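Local coordinates for protein prolyl 4-hydroxylase (Phytophthora capsici LT1534, PDB 6IUQ) that probably hydroxylates proline residues at the 4-position, as an iron(II)- and 2-oxoglutarate-dependent oxygenase with a double-stranded beta-helix core, at residues Cys155-Pro160 / Val266-Ser271; Lys165-Cys170 / Ser210-His215; Gln187-Leu192 / Leu214-Pro219. One frame throughout, in Å; residues are numbered along the deposited sequence.

Contact 1 of 3, residues Cys155-Pro160 / Val266-Ser271. With FE2 (Fe (II) ion), chain C.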
loop_
_atom_site.group_PDB
_atom_site.type_symbol
_atom_site.label_atom_id
_atom_site.label_comp_id
_atom_site.label_asym_id
_atom_site.label_seq_id
_atom_site.Cartn_x
_atom_site.Cartn_y
_atom_site.Cartn_z
ATOM N N CYS A 155 8.489 -8.395 1.497
ATOM C CA CYS A 155 7.043 -8.560 1.675
ATOM C C CYS A 155 6.662 -7.916 2.980
ATOM O O CYS A 155 7.365 -8.111 3.972
ATOM C CB CYS A 155 6.641 -10.031 1.703
ATOM S SG CYS A 155 6.920 -10.912 0.177
ATOM N N HIS A 156 5.572 -7.148 3.005
ATOM C CA HIS A 156 5.197 -6.495 4.249
ATOM C C HIS A 156 3.750 -6.049 4.249
ATOM O O HIS A 156 3.108 -6.007 3.200
ATOM C CB HIS A 156 6.092 -5.246 4.510
ATOM C CG HIS A 156 6.003 -4.193 3.432
ATOM N ND1 HIS A 156 6.302 -4.459 2.120
ATOM C CD2 HIS A 156 5.576 -2.910 3.460
ATOM C CE1 HIS A 156 6.148 -3.368 1.397
ATOM N NE2 HIS A 156 5.694 -2.413 2.188
ATOM N N TYR A 157 3.267 -5.680 5.433
ATOM C CA TYR A 157 2.027 -4.913 5.598
ATOM C C TYR A 157 2.409 -3.463 5.922
ATOM O O TYR A 157 3.364 -3.235 6.656
ATOM C CB TYR A 157 1.164 -5.523 6.711
ATOM C CG TYR A 157 0.635 -6.919 6.412
ATOM C CD1 TYR A 157 1.443 -8.046 6.557
ATOM C CD2 TYR A 157 -0.678 -7.105 5.999
ATOM C CE1 TYR A 157 0.944 -9.325 6.288
ATOM C CE2 TYR A 157 -1.178 -8.370 5.734
ATOM C CZ TYR A 157 -0.363 -9.472 5.866
ATOM O OH TYR A 157 -0.867 -10.722 5.598
ATOM N N ASP A 158 1.688 -2.492 5.360
ATOM C CA ASP A 158 1.950 -1.070 5.628
ATOM C C ASP A 158 1.753 -0.708 7.098
ATOM O O ASP A 158 2.418 0.188 7.615
ATOM C CB ASP A 158 1.078 -0.190 4.737
ATOM C CG ASP A 158 1.718 0.028 3.443
ATOM O OD1 ASP A 158 2.814 -0.527 3.276
ATOM O OD2 ASP A 158 1.206 0.764 2.602
ATOM N N ASN A 159 0.845 -1.423 7.760
ATOM C CA ASN A 159 0.715 -1.411 9.207
ATOM C C ASN A 159 1.023 -2.815 9.708
ATOM O O ASN A 159 0.161 -3.687 9.664
ATOM C CB ASN A 159 -0.698 -0.963 9.618
ATOM C CG ASN A 159 -0.862 -0.759 11.119
ATOM O OD1 ASN A 159 -0.119 -1.319 11.936
ATOM N ND2 ASN A 159 -1.877 0.024 11.491
ATOM N N PRO A 160 2.260 -3.035 10.181
ATOM C CA PRO A 160 2.702 -4.347 10.702
ATOM C C PRO A 160 2.242 -4.644 12.129
ATOM O O PRO A 160 2.381 -5.758 12.612
ATOM C CB PRO A 160 4.233 -4.260 10.645
ATOM C CG PRO A 160 4.554 -2.781 10.621
ATOM C CD PRO A 160 3.357 -2.049 10.084
ATOM N N VAL A 266 -5.157 -10.256 11.807
ATOM C CA VAL A 266 -4.505 -11.333 12.537
ATOM C C VAL A 266 -3.641 -12.162 11.572
ATOM O O VAL A 266 -2.697 -12.842 11.986
ATOM C CB VAL A 266 -5.546 -12.230 13.292
ATOM C CG1 VAL A 266 -6.270 -13.182 12.342
ATOM C CG2 VAL A 266 -4.872 -13.010 14.422
ATOM N N GLN A 267 -3.924 -12.052 10.278
ATOM C CA GLN A 267 -3.144 -12.766 9.273
ATOM C C GLN A 267 -1.659 -12.402 9.302
ATOM O O GLN A 267 -0.823 -13.192 8.865
ATOM C CB GLN A 267 -3.703 -12.504 7.868
ATOM C CG GLN A 267 -3.459 -11.098 7.312
ATOM C CD GLN A 267 -4.128 -10.911 5.951
ATOM O OE1 GLN A 267 -3.446 -10.744 4.924
ATOM N NE2 GLN A 267 -5.470 -10.962 5.930
ATOM N N ARG A 268 -1.342 -11.210 9.807
ATOM C CA ARG A 268 0.042 -10.735 9.907
ATOM C C ARG A 268 0.918 -11.650 10.784
ATOM O O ARG A 268 2.153 -11.678 10.646
ATOM C CB ARG A 268 0.064 -9.293 10.449
ATOM C CG ARG A 268 -0.743 -8.323 9.590
ATOM C CD ARG A 268 -0.840 -6.929 10.184
ATOM N NE ARG A 268 -1.615 -6.921 11.409
ATOM C CZ ARG A 268 -1.830 -5.837 12.154
ATOM N NH1 ARG A 268 -1.327 -4.657 11.805
ATOM N NH2 ARG A 268 -2.541 -5.938 13.257
ATOM N N LEU A 269 0.271 -12.397 11.673
ATOM C CA LEU A 269 0.956 -13.356 12.523
ATOM C C LEU A 269 1.218 -14.653 11.791
ATOM O O LEU A 269 1.848 -15.542 12.344
ATOM C CB LEU A 269 0.131 -13.654 13.777
ATOM C CG LEU A 269 -0.373 -12.427 14.548
ATOM C CD1 LEU A 269 -1.397 -12.836 15.585
ATOM C CD2 LEU A 269 0.788 -11.682 15.193
ATOM N N LEU A 270 0.723 -14.772 10.561
ATOM C CA LEU A 270 0.775 -16.048 9.864
ATOM C C LEU A 270 1.389 -15.924 8.499
ATOM O O LEU A 270 1.720 -16.937 7.878
ATOM C CB LEU A 270 -0.621 -16.639 9.718
ATOM C CG LEU A 270 -1.483 -16.731 10.972
ATOM C CD1 LEU A 270 -2.904 -17.071 10.560
ATOM C CD2 LEU A 270 -0.938 -17.768 11.917
ATOM N N SER A 271 1.550 -14.687 8.034
ATOM C CA SER A 271 1.906 -14.443 6.632
ATOM C C SER A 271 3.299 -14.942 6.265
ATOM O O SER A 271 3.509 -15.418 5.150
ATOM C CB SER A 271 1.798 -12.949 6.296
ATOM O OG SER A 271 2.763 -12.198 7.020
HETATM FE FE FE2 C . 4.274 -0.738 1.361
#

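Contact 2 of 3, residues Lys165-Cys170 / Ser210-His215. With FE2 (Fe (II) ion), chain C.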
loop_
_atom_site.group_PDB
_atom_site.type_symbol
_atom_site.label_atom_id
_atom_site.label_comp_id
_atom_site.label_asym_id
_atom_site.label_seq_id
_atom_site.Cartn_x
_atom_site.Cartn_y
_atom_site.Cartn_z
ATOM N N LYS A 165 -0.392 3.400 13.074
ATOM C CA LYS A 165 -1.744 3.881 12.988
ATOM C C LYS A 165 -2.421 3.837 11.627
ATOM O O LYS A 165 -3.570 4.143 11.525
ATOM C CB LYS A 165 -1.761 5.336 13.473
ATOM C CG LYS A 165 -1.244 5.574 14.867
ATOM C CD LYS A 165 -1.999 4.719 15.855
ATOM C CE LYS A 165 -3.454 4.655 15.485
ATOM N NZ LYS A 165 -4.215 3.775 16.387
ATOM N N ARG A 166 -1.700 3.428 10.609
ATOM C CA ARG A 166 -2.207 3.413 9.241
ATOM C C ARG A 166 -3.346 2.443 9.022
ATOM O O ARG A 166 -3.301 1.294 9.454
ATOM C CB ARG A 166 -1.086 3.080 8.283
ATOM C CG ARG A 166 -0.018 4.129 8.233
ATOM C CD ARG A 166 1.223 3.483 7.651
ATOM N NE ARG A 166 2.312 4.419 7.420
ATOM C CZ ARG A 166 3.516 4.051 6.993
ATOM N NH1 ARG A 166 3.784 2.757 6.753
ATOM N NH2 ARG A 166 4.446 4.979 6.794
ATOM N N LYS A 167 -4.377 2.932 8.342
ATOM C CA LYS A 167 -5.550 2.137 8.005
ATOM C C LYS A 167 -5.695 1.971 6.478
ATOM O O LYS A 167 -5.842 0.860 5.996
ATOM C CB LYS A 167 -6.812 2.784 8.594
ATOM C CG LYS A 167 -8.102 2.008 8.316
ATOM C CD LYS A 167 -7.936 0.585 8.820
ATOM C CE LYS A 167 -8.997 -0.349 8.293
ATOM N NZ LYS A 167 -8.317 -1.468 7.593
ATOM N N VAL A 168 -5.670 3.063 5.725
ATOM C CA VAL A 168 -5.760 3.008 4.262
ATOM C C VAL A 168 -4.492 3.488 3.573
ATOM O O VAL A 168 -3.974 4.556 3.888
ATOM C CB VAL A 168 -6.934 3.868 3.729
ATOM C CG1 VAL A 168 -6.994 3.805 2.197
ATOM C CG2 VAL A 168 -8.242 3.409 4.351
ATOM N N THR A 169 -3.985 2.695 2.634
ATOM C CA THR A 169 -2.863 3.110 1.812
ATOM C C THR A 169 -3.359 3.604 0.463
ATOM O O THR A 169 -4.171 2.947 -0.183
ATOM C CB THR A 169 -1.869 1.962 1.590
ATOM O OG1 THR A 169 -1.329 1.543 2.857
ATOM C CG2 THR A 169 -0.756 2.416 0.639
ATOM N N CYS A 170 -2.873 4.771 0.049
ATOM C CA CYS A 170 -3.272 5.353 -1.217
ATOM C C CYS A 170 -2.052 5.676 -2.056
ATOM O O CYS A 170 -1.245 6.541 -1.698
ATOM C CB CYS A 170 -4.114 6.610 -1.003
ATOM S SG CYS A 170 -4.463 7.441 -2.583
ATOM N N SER A 210 -4.107 -0.988 4.882
ATOM C CA SER A 210 -2.769 -0.971 5.450
ATOM C C SER A 210 -2.554 -2.139 6.434
ATOM O O SER A 210 -1.459 -2.713 6.468
ATOM C CB SER A 210 -2.490 0.369 6.125
ATOM O OG SER A 210 -2.791 1.449 5.225
ATOM N N ASP A 211 -3.587 -2.517 7.202
ATOM C CA ASP A 211 -3.403 -3.550 8.226
ATOM C C ASP A 211 -3.775 -4.977 7.811
ATOM O O ASP A 211 -3.522 -5.907 8.580
ATOM C CB ASP A 211 -4.166 -3.202 9.500
ATOM C CG ASP A 211 -5.594 -2.814 9.237
ATOM O OD1 ASP A 211 -5.953 -2.582 8.058
ATOM O OD2 ASP A 211 -6.358 -2.728 10.216
ATOM N N TRP A 212 -4.344 -5.192 6.630
ATOM C CA TRP A 212 -4.491 -6.584 6.193
ATOM C C TRP A 212 -4.298 -6.864 4.713
ATOM O O TRP A 212 -4.871 -7.821 4.200
ATOM C CB TRP A 212 -5.848 -7.160 6.619
ATOM C CG TRP A 212 -7.121 -6.412 6.337
ATOM C CD1 TRP A 212 -7.720 -5.476 7.149
ATOM C CD2 TRP A 212 -8.019 -6.607 5.232
ATOM N NE1 TRP A 212 -8.904 -5.059 6.597
ATOM C CE2 TRP A 212 -9.115 -5.732 5.423
ATOM C CE3 TRP A 212 -7.988 -7.411 4.086
ATOM C CZ2 TRP A 212 -10.187 -5.652 4.520
ATOM C CZ3 TRP A 212 -9.056 -7.339 3.192
ATOM C CH2 TRP A 212 -10.143 -6.459 3.415
HETATM N N MSE A 213 -3.486 -6.061 4.030
HETATM C CA MSE A 213 -3.097 -6.379 2.663
HETATM C C MSE A 213 -1.586 -6.580 2.513
HETATM O O MSE A 213 -0.812 -5.621 2.479
HETATM C CB MSE A 213 -3.573 -5.287 1.701
HETATM C CG MSE A 213 -3.195 -5.533 0.267
HETATM SE SE MSE A 213 -3.863 -7.262 -0.418
HETATM C CE MSE A 213 -5.766 -7.048 -0.056
ATOM N N LEU A 214 -1.176 -7.836 2.400
ATOM C CA LEU A 214 0.233 -8.170 2.191
ATOM C C LEU A 214 0.648 -7.718 0.794
ATOM O O LEU A 214 -0.122 -7.864 -0.167
ATOM C CB LEU A 214 0.474 -9.684 2.382
ATOM C CG LEU A 214 1.924 -10.163 2.214
ATOM C CD1 LEU A 214 2.797 -9.685 3.365
ATOM C CD2 LEU A 214 2.015 -11.678 2.055
ATOM N N HIS A 215 1.840 -7.141 0.665
ATOM C CA HIS A 215 2.307 -6.706 -0.660
ATOM C C HIS A 215 3.813 -6.566 -0.700
ATOM O O HIS A 215 4.484 -6.652 0.321
ATOM C CB HIS A 215 1.664 -5.373 -1.076
ATOM C CG HIS A 215 1.993 -4.230 -0.165
ATOM N ND1 HIS A 215 1.410 -4.075 1.072
ATOM C CD2 HIS A 215 2.855 -3.195 -0.310
ATOM C CE1 HIS A 215 1.882 -2.982 1.645
ATOM N NE2 HIS A 215 2.776 -2.434 0.834
HETATM FE FE FE2 C . 4.274 -0.738 1.361
#

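Contact 3 of 3, residues Gln187-Leu192 / Leu214-Pro219. With FE2 (Fe (II) ion), chain C.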
loop_
_atom_site.group_PDB
_atom_site.type_symbol
_atom_site.label_atom_id
_atom_site.label_comp_id
_atom_site.label_asym_id
_atom_site.label_seq_id
_atom_site.Cartn_x
_atom_site.Cartn_y
_atom_site.Cartn_z
ATOM N N GLN A 187 2.911 -5.883 -6.203
ATOM C CA GLN A 187 2.272 -7.190 -6.178
ATOM C C GLN A 187 1.522 -7.324 -4.865
ATOM O O GLN A 187 2.114 -7.216 -3.784
ATOM C CB GLN A 187 3.298 -8.323 -6.344
ATOM C CG GLN A 187 2.683 -9.718 -6.490
ATOM C CD GLN A 187 3.697 -10.777 -6.952
ATOM O OE1 GLN A 187 4.778 -10.911 -6.392
ATOM N NE2 GLN A 187 3.348 -11.506 -7.992
ATOM N N LEU A 188 0.212 -7.529 -4.973
ATOM C CA LEU A 188 -0.668 -7.674 -3.830
ATOM C C LEU A 188 -0.914 -9.142 -3.575
ATOM O O LEU A 188 -0.989 -9.929 -4.521
ATOM C CB LEU A 188 -2.008 -6.961 -4.068
ATOM C CG LEU A 188 -1.958 -5.519 -4.584
ATOM C CD1 LEU A 188 -3.358 -5.053 -4.996
ATOM C CD2 LEU A 188 -1.364 -4.581 -3.552
ATOM N N PHE A 189 -1.048 -9.507 -2.300
ATOM C CA PHE A 189 -1.372 -10.882 -1.931
ATOM C C PHE A 189 -2.626 -10.937 -1.068
ATOM O O PHE A 189 -2.526 -11.117 0.145
ATOM C CB PHE A 189 -0.215 -11.543 -1.163
ATOM C CG PHE A 189 1.055 -11.666 -1.949
ATOM C CD1 PHE A 189 1.224 -12.690 -2.870
ATOM C CD2 PHE A 189 2.099 -10.766 -1.752
ATOM C CE1 PHE A 189 2.423 -12.823 -3.601
ATOM C CE2 PHE A 189 3.301 -10.888 -2.477
ATOM C CZ PHE A 189 3.454 -11.919 -3.409
ATOM N N PRO A 190 -3.803 -10.758 -1.678
ATOM C CA PRO A 190 -5.035 -10.975 -0.902
ATOM C C PRO A 190 -4.947 -12.372 -0.279
ATOM O O PRO A 190 -4.674 -13.328 -1.013
ATOM C CB PRO A 190 -6.158 -10.878 -1.953
ATOM C CG PRO A 190 -5.531 -10.218 -3.133
ATOM C CD PRO A 190 -4.064 -10.511 -3.107
ATOM N N PHE A 191 -5.129 -12.477 1.036
ATOM C CA PHE A 191 -4.622 -13.626 1.786
ATOM C C PHE A 191 -5.223 -14.939 1.270
ATOM O O PHE A 191 -6.448 -15.103 1.230
ATOM C CB PHE A 191 -4.902 -13.439 3.294
ATOM C CG PHE A 191 -3.972 -14.225 4.211
ATOM C CD1 PHE A 191 -2.617 -13.946 4.256
ATOM C CD2 PHE A 191 -4.466 -15.211 5.042
ATOM C CE1 PHE A 191 -1.774 -14.644 5.101
ATOM C CE2 PHE A 191 -3.616 -15.925 5.892
ATOM C CZ PHE A 191 -2.277 -15.638 5.918
ATOM N N LEU A 192 -4.334 -15.850 0.860
ATOM C CA LEU A 192 -4.671 -17.175 0.311
ATOM C C LEU A 192 -5.307 -17.142 -1.089
ATOM O O LEU A 192 -5.715 -18.174 -1.581
ATOM C CB LEU A 192 -5.603 -17.949 1.259
ATOM C CG LEU A 192 -5.235 -18.030 2.747
ATOM C CD1 LEU A 192 -6.239 -18.916 3.443
ATOM C CD2 LEU A 192 -3.794 -18.544 2.964
ATOM N N LEU A 214 -1.176 -7.836 2.400
ATOM C CA LEU A 214 0.233 -8.170 2.191
ATOM C C LEU A 214 0.648 -7.718 0.794
ATOM O O LEU A 214 -0.122 -7.864 -0.167
ATOM C CB LEU A 214 0.474 -9.684 2.382
ATOM C CG LEU A 214 1.924 -10.163 2.214
ATOM C CD1 LEU A 214 2.797 -9.685 3.365
ATOM C CD2 LEU A 214 2.015 -11.678 2.055
ATOM N N HIS A 215 1.840 -7.141 0.665
ATOM C CA HIS A 215 2.307 -6.706 -0.660
ATOM C C HIS A 215 3.813 -6.566 -0.700
ATOM O O HIS A 215 4.484 -6.652 0.321
ATOM C CB HIS A 215 1.664 -5.373 -1.076
ATOM C CG HIS A 215 1.993 -4.230 -0.165
ATOM N ND1 HIS A 215 1.410 -4.075 1.072
ATOM C CD2 HIS A 215 2.855 -3.195 -0.310
ATOM C CE1 HIS A 215 1.882 -2.982 1.645
ATOM N NE2 HIS A 215 2.776 -2.434 0.834
ATOM N N ARG A 216 4.331 -6.385 -1.905
ATOM C CA ARG A 216 5.720 -6.030 -2.116
ATOM C C ARG A 216 5.784 -5.264 -3.417
ATOM O O ARG A 216 4.853 -5.307 -4.241
ATOM C CB ARG A 216 6.626 -7.274 -2.175
ATOM C CG ARG A 216 6.399 -8.155 -3.421
ATOM C CD ARG A 216 7.267 -9.410 -3.409
ATOM N NE ARG A 216 6.845 -10.392 -4.428
ATOM C CZ ARG A 216 7.285 -11.652 -4.501
ATOM N NH1 ARG A 216 8.175 -12.123 -3.618
ATOM N NH2 ARG A 216 6.836 -12.447 -5.459
ATOM N N VAL A 217 6.897 -4.570 -3.607
ATOM C CA VAL A 217 7.171 -3.884 -4.853
ATOM C C VAL A 217 8.185 -4.709 -5.654
ATOM O O VAL A 217 9.180 -5.168 -5.108
ATOM C CB VAL A 217 7.687 -2.455 -4.569
ATOM C CG1 VAL A 217 8.126 -1.775 -5.833
ATOM C CG2 VAL A 217 6.595 -1.617 -3.864
ATOM N N LEU A 218 7.919 -4.922 -6.943
ATOM C CA LEU A 218 8.857 -5.654 -7.803
ATOM C C LEU A 218 9.970 -4.714 -8.275
ATOM O O LEU A 218 9.793 -3.492 -8.277
ATOM C CB LEU A 218 8.129 -6.291 -8.996
ATOM C CG LEU A 218 6.991 -7.223 -8.557
ATOM C CD1 LEU A 218 6.384 -7.960 -9.720
ATOM C CD2 LEU A 218 7.504 -8.219 -7.521
ATOM N N PRO A 219 11.139 -5.281 -8.629
ATOM C CA PRO A 219 12.278 -4.470 -9.078
ATOM C C PRO A 219 11.937 -3.635 -10.292
ATOM O O PRO A 219 11.249 -4.100 -11.200
ATOM C CB PRO A 219 13.345 -5.510 -9.440
ATOM C CG PRO A 219 12.988 -6.730 -8.630
ATOM C CD PRO A 219 11.477 -6.716 -8.542
HETATM FE FE FE2 C . 4.274 -0.738 1.361
HETATM O O HOH W 1 -2.922 -9.810 2.431
#

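Contact 1 of 3, residues Cys155-Pro160 / Val266-Ser271
Tyr157 and Arg268 meet where two irregular segments pass each other, the nearest CA atoms being those of Pro160 and Arg268, 7.0 Å apart. Two short turns, Leu269 N to Val266 O and Leu270 N to Gln267 O, shape 266-271. The Tyr157 ring reaches across to 266-271. Over one face lies the Arg268 side chain, with CG 3.6 Å from the ring centroid and almost on the normal, a CH-pi contact. At the edge, Tyr157 OH donates to Gln267 OE1 at 2.7 Å, in the carbonyl plane and on a lone pair. The Gln267 amide meets the ring edge, its plane nearly perpendicular (86°) to the ring. Ser271 CB lies at the edge too; its hydroxyl bonds Tyr279. The Arg268 chain turns about its CG-CD bond (chi3 -67°). This carries NH1 to the backbone O of Asn159, 2.8 Å away. That oxygen lies in the guanidinium plane, while NH1 sits above the carbonyl plane. Asn159 ND2 is bonded to Arg166 O. Tyr157 stands between two iron ligands, His156 NE2 at 2.3 Å and Asp158 OD1 at 2.4 Å. With His215 they form the HxD...H facial triad of 2-oxoglutarate oxygenases, and this contact packs the HxD loop against 266-271.

Contact 2 of 3, residues Lys165-Cys170 / Ser210-His215
Ser210 OG stands beside its backbone N (chi1 -51°), and Thr169 OG1 takes the like position (chi1 -62°), which lets the two hydroxyls meet. Ser210 OG donates to Thr169 OG1 at 2.8 Å. The backbone ties the same place: Ser210 N binds Lys167 O at 2.8 Å, from above the carbonyl plane. Ser210 CB also packs on Arg166 CB at 3.7 Å. Lys167 begins by pointing away from 210-215, but its chain bends about CB-CG and again about CD-CE. NZ is brought to Asp211 OD1, 2.7 Å away, in a salt bridge that uses the syn lone pair. Gln209 OE1 is a second partner of NZ, and Tyr130 makes a cation-pi contact with this lysine. Lys167 and Val168 form a classic beta bulge opposite Leu231. His215 ND1 donates to the backbone O of Met213 (selenomethionine in this crystal), at 3.1 Å and nearly straight (168°). The bond lies in the ring plane and helps set the ring's rotation, with NE2 bound to the iron at 2.3 Å. Thr169 OG1 also bonds OD2 of the iron ligand Asp158. This is consistent with a second shell in which Ser210 orients Thr169, and Thr169 and Trp230 probably steady the Asp158 carboxylate.

Contact 3 of 3, residues Gln187-Leu192 / Leu214-Pro219
Strands 187-189 and 214-217 run antiparallel, their directions 164° apart and their axes 4.7 Å apart at closest approach. They form a beta-sheet pairing within the double-stranded beta-helix core, in a three-stranded sheet where 186-189 is the middle strand. Gln187 and Arg216 are a hydrogen-bonded pair: Gln187 N gives to Arg216 O at 2.8 Å, and Arg216 N returns a bond to Gln187 O. Leu188 and His215 are the non-hydrogen-bonded pair that follows. Their side chains share the face turned to the iron, where Leu188 CD2 packs on His215 CB at 4.0 Å. The other face carries Gln187, Phe189, Leu214 and Arg216. There Phe189 CD2 touches Leu214 CD2 at 3.9 Å. The ring also meets Arg216: its CZ lies over one face of the guanidinium, toward the rim, while Arg216 NE sits at the ring's edge. The two planes are 71° apart. Helix 276-287 packs on this face, with Glu278 touching Phe189 and Arg216, and Ser282 bonded to Arg216 NH1. Beside Phe189 and Leu214 a water accepts from Leu214 N and lies close to Phe189 O. Gln187 and Arg216 lie side by side and point the same way, their flat ends nearly coplanar. Gln187 OE1 is gripped by two donors of one guanidinium, Arg216 NE at 2.9 Å and Arg216 NH2 at 2.7 Å.

All three contacts converge on one iron: contact 1 supplies His156 and Asp158, and contacts 2 and 3 share His215 on strand 214-217. Contacts 1 and 2 are buried; the centre of contact 2 is nearest that of the chain, about 6 Å away. Contact 3 is only partly buried. Their chemistry follows place. Contact 1 joins loops through an aromatic ring and an arginine. Contact 2 links the six-stranded sheet to a turn by hydroxyls and a buried salt bridge. Contact 3 is strand pairing with a polar pair on the face that meets helix 276-287. His156 N bonds His215 O, tying contact 1 to the strand of contact 3. Contacts 2 and 3 are nested within the loop that contact 1 closes.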